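Csc2 (Thermofilum pendens, PDB 4TXD) probably binds CRISPR RNA as the Cas7-family backbone protein of a type I-D interference complex, and carries a zinc ion. Local coordinates at residues A[22-28]-A[330-334]; A[57-61]-A[307-311]; A[100-105]-A[261-265]. All blocks are in the same frame, centred on the assembly; numbering follows the deposited sequence.

Interaction 1 (A[22-28]-A[330-334]); sequences RDVLAEL and KLLAA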
loop_
_atom_site.group_PDB
_atom_site.type_symbol
_atom_site.label_atom_id
_atom_site.label_comp_id
_atom_site.label_asym_id
_atom_site.label_seq_id
_atom_site.Cartn_x
_atom_site.Cartn_y
_atom_site.Cartn_z
ATOM N N ARG A 22 -12.424 12.688 -18.653
ATOM C CA ARG A 22 -11.066 12.301 -18.281
ATOM C C ARG A 22 -10.911 10.786 -18.156
ATOM O O ARG A 22 -11.805 10.098 -17.661
ATOM C CB ARG A 22 -10.664 12.977 -16.969
ATOM C CG ARG A 22 -9.250 12.642 -16.527
ATOM C CD ARG A 22 -8.746 13.602 -15.469
ATOM N NE ARG A 22 -7.302 13.481 -15.292
ATOM C CZ ARG A 22 -6.405 14.097 -16.054
ATOM N NH1 ARG A 22 -6.802 14.880 -17.050
ATOM N NH2 ARG A 22 -5.110 13.927 -15.828
ATOM N N ASP A 23 -9.767 10.269 -18.600
ATOM C CA ASP A 23 -9.510 8.845 -18.581
ATOM C C ASP A 23 -8.075 8.501 -18.173
ATOM O O ASP A 23 -7.290 8.147 -19.009
ATOM C CB ASP A 23 -9.820 8.270 -19.952
ATOM C CG ASP A 23 -9.768 6.774 -19.984
ATOM O OD1 ASP A 23 -10.003 6.182 -21.040
ATOM O OD2 ASP A 23 -9.480 6.170 -18.966
ATOM N N VAL A 24 -7.745 8.595 -16.892
ATOM C CA VAL A 24 -6.367 8.491 -16.402
ATOM C C VAL A 24 -5.672 7.195 -16.840
ATOM O O VAL A 24 -4.474 7.197 -17.120
ATOM C CB VAL A 24 -6.305 8.601 -14.861
ATOM C CG1 VAL A 24 -4.876 8.460 -14.372
ATOM C CG2 VAL A 24 -6.873 9.930 -14.397
ATOM N N LEU A 25 -6.401 6.111 -16.929
ATOM C CA LEU A 25 -5.803 4.901 -17.430
ATOM C C LEU A 25 -5.293 5.088 -18.845
ATOM O O LEU A 25 -4.247 4.623 -19.191
ATOM C CB LEU A 25 -6.779 3.750 -17.380
ATOM C CG LEU A 25 -7.155 3.183 -16.023
ATOM C CD1 LEU A 25 -7.909 1.892 -16.169
ATOM C CD2 LEU A 25 -5.947 2.988 -15.144
ATOM N N ALA A 26 -6.065 5.762 -19.673
ATOM C CA ALA A 26 -5.650 5.969 -21.059
ATOM C C ALA A 26 -4.463 6.922 -21.138
ATOM O O ALA A 26 -3.596 6.772 -22.001
ATOM C CB ALA A 26 -6.806 6.495 -21.889
ATOM N N GLU A 27 -4.437 7.904 -20.239
ATOM C CA GLU A 27 -3.338 8.860 -20.159
ATOM C C GLU A 27 -2.027 8.152 -19.841
ATOM O O GLU A 27 -0.978 8.466 -20.409
ATOM C CB GLU A 27 -3.635 9.926 -19.106
ATOM C CG GLU A 27 -4.928 10.681 -19.374
ATOM C CD GLU A 27 -5.082 11.924 -18.518
ATOM O OE1 GLU A 27 -6.176 12.523 -18.542
ATOM O OE2 GLU A 27 -4.112 12.303 -17.828
ATOM N N LEU A 28 -2.096 7.197 -18.921
ATOM C CA LEU A 28 -0.987 6.294 -18.664
ATOM C C LEU A 28 -1.122 5.194 -19.709
ATOM O O LEU A 28 -2.062 5.206 -20.482
ATOM C CB LEU A 28 -1.044 5.775 -17.227
ATOM C CG LEU A 28 -1.351 6.933 -16.259
ATOM C CD1 LEU A 28 -1.703 6.474 -14.860
ATOM C CD2 LEU A 28 -0.176 7.899 -16.213
ATOM N N LYS A 330 4.372 10.696 -15.199
ATOM C CA LYS A 330 3.034 10.930 -15.737
ATOM C C LYS A 330 1.983 10.596 -14.682
ATOM O O LYS A 330 0.976 11.300 -14.553
ATOM C CB LYS A 330 2.790 10.110 -17.002
ATOM C CG LYS A 330 3.474 10.645 -18.248
ATOM C CD LYS A 330 3.109 9.802 -19.464
ATOM C CE LYS A 330 4.001 10.132 -20.656
ATOM N NZ LYS A 330 3.572 9.427 -21.899
ATOM N N LEU A 331 2.229 9.526 -13.923
ATOM C CA LEU A 331 1.332 9.131 -12.836
ATOM C C LEU A 331 1.138 10.267 -11.842
ATOM O O LEU A 331 0.010 10.613 -11.487
ATOM C CB LEU A 331 1.874 7.885 -12.114
ATOM C CG LEU A 331 1.123 7.460 -10.845
ATOM C CD1 LEU A 331 -0.332 7.111 -11.173
ATOM C CD2 LEU A 331 1.831 6.286 -10.141
ATOM N N LEU A 332 2.245 10.857 -11.404
ATOM C CA LEU A 332 2.207 11.936 -10.421
ATOM C C LEU A 332 1.449 13.176 -10.921
ATOM O O LEU A 332 0.820 13.893 -10.136
ATOM C CB LEU A 332 3.630 12.344 -10.025
ATOM C CG LEU A 332 4.462 11.318 -9.231
ATOM C CD1 LEU A 332 5.921 11.749 -9.099
ATOM C CD2 LEU A 332 3.860 11.092 -7.854
ATOM N N ALA A 333 1.519 13.424 -12.223
ATOM C CA ALA A 333 0.915 14.624 -12.792
ATOM C C ALA A 333 -0.560 14.413 -13.134
ATOM O O ALA A 333 -1.357 15.350 -13.074
ATOM C CB ALA A 333 1.692 15.067 -14.029
ATOM N N ALA A 334 -0.918 13.182 -13.486
ATOM C CA ALA A 334 -2.269 12.879 -13.962
ATOM C C ALA A 334 -3.281 12.782 -12.823
ATOM O O ALA A 334 -4.484 12.655 -13.050
ATOM C CB ALA A 334 -2.267 11.586 -14.765
HETATM O O HOH W 1 1.248 6.932 -21.796
#
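The short N-terminal helix 24-27 packs against helix 328-334, where Leu28, Val24 and Arg22 meet Ala334 and the residues before it. Leu28, the first residue past its helix, reaches in with both methyl groups: CD2 sits 3.7 Å from the backbone N of Leu331 and also touches CB of Lys330, while CD1 meets Leu331 CD1 at 4.0 Å, the two side chains crossing obliquely. Leu331 in turn leans on Ala263 of helix 252-263, and Leu25 packs on Glu252 and Val256 of that same helix. Both elements, far apart in sequence, pack on helix 252-263, at the periphery of the RRM-like Cas7 fold. Ala334 points its CB between Val24 CG1, 4.1 Å off, and the carboxylate of Glu27, whose OE2 comes within 3.6 Å. Arg22 adds the direct hydrogen bond: with CG anti to the backbone N (chi1 -179°) its chain runs extended, and NH2 donates an N-H to Ala334 O over 3.1 Å, N-H...O angle 158°. The acceptor lies close to the guanidinium plane, but the C=O...N angle of 109° brings the donor in from the side of the carbonyl. The same NH2 forms a 2.8 Å salt bridge to Glu27 OE2, with Glu27 CD over one guanidinium face near its rim. The arginine is exposed and poorly ordered, so its two bonds are less certain than the leucine packing. At the Leu28 end a water donates to Glu27 O at 3.0 Å and accepts a weak bond from Lys330 NZ.

Interaction 2 (A[57-61]-A[307-311]); sequences FLVRA and YEEVK
Arg60 lays its guanidinium flat on the ring of Tyr307, the planes only 9° apart and the two centres 3.9 Å from each other. The overlap is offset: CZ stands 3.4 Å from Tyr307 CG, and NH1 lies over the ring's rim, 3.3 Å from CD2. Nearer the backbone, Arg60 CD makes a CH-pi contact over the same face, 3.9 Å from the Tyr307 ring centroid. Extension of the arginine from CG to NE, with CG anti to N (chi1 -165°), carries this flat group from strand 52-61 out to helix 307-321, whose 307-311 segment runs antiparallel to strand 57-61. Two residues back along the strand, Leu58 lies across Lys311, its CD1 3.9 Å from Lys311 CG, and also meets Tyr307 CE1. The helix thereby covers one face of the antiparallel sheet, with Val240 and Ile242 of the adjacent strand completing the apolar layer around Leu58. Arg60 NE is bound to Gly238 O, and Tyr307 OH is hydrogen-bonded to Glu281 OE1 and also takes a weak hydrogen bond from Lys311 NZ; these ties hold both stacked groups in place. A water donates to Glu308 OE2 and weakly accepts from Arg60 NH1. An alanine in place of Arg60 would remove the stacked cation and is likely to cost this face of Tyr307 its stacking partner and leave Gly238 O without this donor. With no direct hydrogen bond across the contact, stacking, cation-pi attraction and apolar contact join strand and helix.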
loop_
_atom_site.group_PDB
_atom_site.type_symbol
_atom_site.label_atom_id
_atom_site.label_comp_id
_atom_site.label_asym_id
_atom_site.label_seq_id
_atom_site.Cartn_x
_atom_site.Cartn_y
_atom_site.Cartn_z
ATOM N N PHE A 57 8.004 -2.010 -8.324
ATOM C CA PHE A 57 8.447 -0.674 -8.029
ATOM C C PHE A 57 9.824 -0.659 -7.373
ATOM O O PHE A 57 10.335 -1.693 -6.931
ATOM C CB PHE A 57 7.414 0.050 -7.137
ATOM C CG PHE A 57 7.139 -0.637 -5.810
ATOM C CD1 PHE A 57 6.213 -1.676 -5.715
ATOM C CD2 PHE A 57 7.780 -0.212 -4.653
ATOM C CE1 PHE A 57 5.958 -2.301 -4.480
ATOM C CE2 PHE A 57 7.533 -0.827 -3.414
ATOM C CZ PHE A 57 6.614 -1.872 -3.332
ATOM N N LEU A 58 10.415 0.518 -7.325
ATOM C CA LEU A 58 11.677 0.742 -6.669
ATOM C C LEU A 58 11.510 1.671 -5.493
ATOM O O LEU A 58 10.789 2.605 -5.562
ATOM C CB LEU A 58 12.680 1.370 -7.627
ATOM C CG LEU A 58 13.126 0.574 -8.830
ATOM C CD1 LEU A 58 14.143 1.329 -9.657
ATOM C CD2 LEU A 58 13.612 -0.795 -8.436
ATOM N N VAL A 59 12.224 1.395 -4.423
ATOM C CA VAL A 59 12.327 2.297 -3.298
ATOM C C VAL A 59 13.788 2.710 -3.125
ATOM O O VAL A 59 14.657 1.861 -2.921
ATOM C CB VAL A 59 11.831 1.648 -1.990
ATOM C CG1 VAL A 59 11.879 2.663 -0.844
ATOM C CG2 VAL A 59 10.421 1.090 -2.181
ATOM N N ARG A 60 14.072 4.001 -3.218
ATOM C CA ARG A 60 15.447 4.445 -3.039
ATOM C C ARG A 60 15.615 5.345 -1.820
ATOM O O ARG A 60 14.893 6.327 -1.627
ATOM C CB ARG A 60 15.954 5.162 -4.293
ATOM C CG ARG A 60 17.465 5.302 -4.295
ATOM C CD ARG A 60 17.979 6.005 -5.518
ATOM N NE ARG A 60 19.421 5.812 -5.634
ATOM C CZ ARG A 60 20.189 6.477 -6.485
ATOM N NH1 ARG A 60 19.645 7.383 -7.280
ATOM N NH2 ARG A 60 21.495 6.237 -6.540
ATOM N N ALA A 61 16.593 4.993 -0.995
ATOM C CA ALA A 61 16.958 5.777 0.171
ATOM C C ALA A 61 17.607 7.119 -0.218
ATOM O O ALA A 61 18.687 7.138 -0.810
ATOM C CB ALA A 61 17.908 4.967 1.052
ATOM N N TYR A 307 21.786 1.399 -8.222
ATOM C CA TYR A 307 20.527 1.953 -8.673
ATOM C C TYR A 307 20.301 1.986 -10.187
ATOM O O TYR A 307 19.343 1.482 -10.665
ATOM C CB TYR A 307 20.266 3.326 -8.060
ATOM C CG TYR A 307 19.062 4.032 -8.618
ATOM C CD1 TYR A 307 17.788 3.671 -8.247
ATOM C CD2 TYR A 307 19.201 5.060 -9.515
ATOM C CE1 TYR A 307 16.687 4.309 -8.761
ATOM C CE2 TYR A 307 18.118 5.710 -10.025
ATOM C CZ TYR A 307 16.857 5.328 -9.660
ATOM O OH TYR A 307 15.784 5.966 -10.156
ATOM N N GLU A 308 21.201 2.614 -10.916
ATOM C CA GLU A 308 21.018 2.771 -12.344
ATOM C C GLU A 308 21.058 1.457 -13.072
ATOM O O GLU A 308 20.292 1.249 -13.952
ATOM C CB GLU A 308 22.006 3.767 -12.928
ATOM C CG GLU A 308 21.900 5.149 -12.340
ATOM C CD GLU A 308 20.699 5.920 -12.837
ATOM O OE1 GLU A 308 20.079 5.483 -13.796
ATOM O OE2 GLU A 308 20.385 6.953 -12.257
ATOM N N GLU A 309 21.945 0.568 -12.687
ATOM C CA GLU A 309 22.027 -0.719 -13.324
ATOM C C GLU A 309 20.777 -1.547 -13.038
ATOM O O GLU A 309 20.239 -2.196 -13.886
ATOM C CB GLU A 309 23.276 -1.456 -12.910
ATOM C CG GLU A 309 23.472 -2.741 -13.647
ATOM C CD GLU A 309 24.839 -3.357 -13.445
ATOM O OE1 GLU A 309 25.680 -2.755 -12.813
ATOM O OE2 GLU A 309 25.044 -4.457 -13.899
ATOM N N VAL A 310 20.337 -1.506 -11.803
ATOM C CA VAL A 310 19.143 -2.219 -11.418
ATOM C C VAL A 310 17.945 -1.747 -12.226
ATOM O O VAL A 310 17.224 -2.526 -12.723
ATOM C CB VAL A 310 18.876 -2.072 -9.915
ATOM C CG1 VAL A 310 17.501 -2.570 -9.541
ATOM C CG2 VAL A 310 19.912 -2.818 -9.136
ATOM N N LYS A 311 17.755 -0.449 -12.300
ATOM C CA LYS A 311 16.618 0.094 -12.990
ATOM C C LYS A 311 16.633 -0.320 -14.461
ATOM O O LYS A 311 15.654 -0.772 -14.983
ATOM C CB LYS A 311 16.545 1.601 -12.841
ATOM C CG LYS A 311 15.215 2.124 -13.288
ATOM C CD LYS A 311 15.140 3.586 -13.591
ATOM C CE LYS A 311 16.022 4.448 -12.759
ATOM N NZ LYS A 311 15.779 5.871 -13.050
HETATM O O HOH W 2 21.850 7.884 -9.807
#

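Interaction 3 (A[100-105]-A[261-265]); sequences VTRRQM and SLATL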
loop_
_atom_site.group_PDB
_atom_site.type_symbol
_atom_site.label_atom_id
_atom_site.label_comp_id
_atom_site.label_asym_id
_atom_site.label_seq_id
_atom_site.Cartn_x
_atom_site.Cartn_y
_atom_site.Cartn_z
ATOM N N VAL A 100 3.268 2.161 5.893
ATOM C CA VAL A 100 3.653 3.474 5.367
ATOM C C VAL A 100 2.763 3.848 4.186
ATOM O O VAL A 100 2.457 5.038 3.990
ATOM C CB VAL A 100 5.154 3.557 4.940
ATOM C CG1 VAL A 100 6.076 3.327 6.136
ATOM C CG2 VAL A 100 5.479 2.607 3.781
ATOM N N THR A 101 2.330 2.856 3.406
ATOM C CA THR A 101 1.545 3.156 2.216
ATOM C C THR A 101 0.139 3.584 2.642
ATOM O O THR A 101 -0.445 4.524 2.076
ATOM C CB THR A 101 1.461 1.965 1.249
ATOM O OG1 THR A 101 2.779 1.573 0.843
ATOM C CG2 THR A 101 0.641 2.324 0.002
ATOM N N ARG A 102 -0.395 2.932 3.643
ATOM C CA ARG A 102 -1.707 3.293 4.114
ATOM C C ARG A 102 -1.695 4.615 4.851
ATOM O O ARG A 102 -2.577 5.384 4.737
ATOM C CB ARG A 102 -2.347 2.159 4.900
ATOM C CG ARG A 102 -2.361 2.290 6.369
ATOM C CD ARG A 102 -3.705 1.878 6.929
ATOM N NE ARG A 102 -3.749 0.459 7.130
ATOM C CZ ARG A 102 -4.830 -0.306 7.104
ATOM N NH1 ARG A 102 -4.669 -1.567 7.319
ATOM N NH2 ARG A 102 -6.030 0.155 6.838
ATOM N N ARG A 103 -0.626 4.866 5.561
ATOM C CA ARG A 103 -0.460 6.157 6.219
ATOM C C ARG A 103 -0.367 7.297 5.190
ATOM O O ARG A 103 -0.890 8.400 5.415
ATOM C CB ARG A 103 0.779 6.131 7.125
ATOM C CG ARG A 103 0.782 7.193 8.207
ATOM C CD ARG A 103 1.483 8.443 7.739
ATOM N NE ARG A 103 1.268 9.578 8.634
ATOM C CZ ARG A 103 0.237 10.413 8.546
ATOM N NH1 ARG A 103 -0.685 10.233 7.608
ATOM N NH2 ARG A 103 0.128 11.425 9.396
ATOM N N GLN A 104 0.283 7.030 4.063
ATOM C CA GLN A 104 0.360 8.010 2.986
ATOM C C GLN A 104 -1.018 8.256 2.342
ATOM O O GLN A 104 -1.411 9.406 2.113
ATOM C CB GLN A 104 1.376 7.568 1.924
ATOM C CG GLN A 104 1.471 8.489 0.686
ATOM C CD GLN A 104 1.905 9.927 1.003
ATOM O OE1 GLN A 104 2.322 10.249 2.118
ATOM N NE2 GLN A 104 1.795 10.799 0.005
ATOM N N MET A 105 -1.756 7.191 2.054
ATOM C CA MET A 105 -3.094 7.370 1.487
ATOM C C MET A 105 -3.966 8.184 2.427
ATOM O O MET A 105 -4.736 9.050 1.991
ATOM C CB MET A 105 -3.771 6.026 1.188
ATOM C CG MET A 105 -5.197 6.220 0.624
ATOM S SD MET A 105 -6.057 4.718 0.128
ATOM C CE MET A 105 -5.132 4.265 -1.335
ATOM N N SER A 261 -0.477 6.563 -4.104
ATOM C CA SER A 261 -0.039 6.621 -2.716
ATOM C C SER A 261 1.394 6.097 -2.604
ATOM O O SER A 261 2.211 6.643 -1.865
ATOM C CB SER A 261 -0.974 5.808 -1.811
ATOM O OG SER A 261 -2.265 6.418 -1.727
ATOM N N LEU A 262 1.675 5.027 -3.336
ATOM C CA LEU A 262 3.015 4.447 -3.398
ATOM C C LEU A 262 4.018 5.453 -3.966
ATOM O O LEU A 262 5.073 5.702 -3.389
ATOM C CB LEU A 262 2.986 3.198 -4.268
ATOM C CG LEU A 262 3.697 1.903 -3.901
ATOM C CD1 LEU A 262 3.786 1.698 -2.410
ATOM C CD2 LEU A 262 2.935 0.762 -4.554
ATOM N N ALA A 263 3.660 6.030 -5.107
ATOM C CA ALA A 263 4.525 6.944 -5.847
ATOM C C ALA A 263 4.825 8.221 -5.077
ATOM O O ALA A 263 5.825 8.893 -5.347
ATOM C CB ALA A 263 3.882 7.283 -7.196
ATOM N N THR A 264 3.975 8.560 -4.112
ATOM C CA THR A 264 4.164 9.798 -3.368
ATOM C C THR A 264 4.762 9.611 -1.989
ATOM O O THR A 264 4.900 10.575 -1.237
ATOM C CB THR A 264 2.837 10.582 -3.216
ATOM O OG1 THR A 264 1.800 9.707 -2.753
ATOM C CG2 THR A 264 2.428 11.190 -4.561
ATOM N N LEU A 265 5.118 8.375 -1.655
ATOM C CA LEU A 265 5.894 8.113 -0.450
ATOM C C LEU A 265 7.207 8.897 -0.458
ATOM O O LEU A 265 7.975 8.827 -1.417
ATOM C CB LEU A 265 6.205 6.617 -0.318
ATOM C CG LEU A 265 5.092 5.677 0.127
ATOM C CD1 LEU A 265 5.547 4.238 -0.007
ATOM C CD2 LEU A 265 4.728 6.011 1.572
#
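Leu265, just past the end of helix 252-263, packs on Val100 and Gln104 of helix 94-115. Its CD1 meets Val100 CG2 at 4.1 Å, the side chains crossing at about a right angle, and CD2 rests on Val100 O and Gln104 CB, 3.7 Å from the latter.

Hydroxyls also pack against carbon. Leu262 points its CB away, yet its CD1 returns to within 3.4 Å of Thr101 OG1 and also touches the threonine methyl. The small Ser261 allows a close approach: its CA is 5.2 Å from that of Met105, and Ser261 OG rests 3.3 Å from Met105 CB.

Polar contact is concentrated on Gln104. Its chain bends at chi2 (61°), turning the amide toward the helix end, where NE2 gives a weak hydrogen bond of 3.0 Å to Thr264 OG1. Gln104 CG meanwhile lies 3.2 Å from Ser261 O. Three hydroxyls of this interface are turned back on their own chain: Thr101 OG1 bonds Leu97 O, Ser261 OG bonds Ala257 O, and Thr264 OG1 bonds Tyr260 O besides receiving the glutamine.

Met105 also packs on Ile173 and Phe174 of helix 169-174, and its side chain is about 9 Å from the bound zinc ion, without touching the site. With their hydroxyls satisfied locally, Thr101 and Ser261 can be buried against carbon, leaving close apolar fit and one weak amide bond to join helix 94-115 to the end of helix 252-263 and the turn that follows.

Overall arrangement
Interactions 1 and 3 lie side by side, centres 18 Å apart, and touch through Leu331 and Leu332 on Ala263 and Thr264; helix 252-263 and its end therefore lie between helix 328-334 and helix 94-115. Interaction 2 is on the sheet, its centre 18 Å from that of interaction 3, which it meets where Phe57 touches Leu262, and 23 Å from interaction 1 without touching it. Along the chain the first segments come in the order 22-28, 57-61, 100-105 and their partners in reverse, 261-265, 307-311, 330-334. The pairings are thus nested along the sequence, tying early parts of the chain to later ones, interaction 2 on the sheet and interactions 1 and 3 among the helices, in a probable RNA-binding fold.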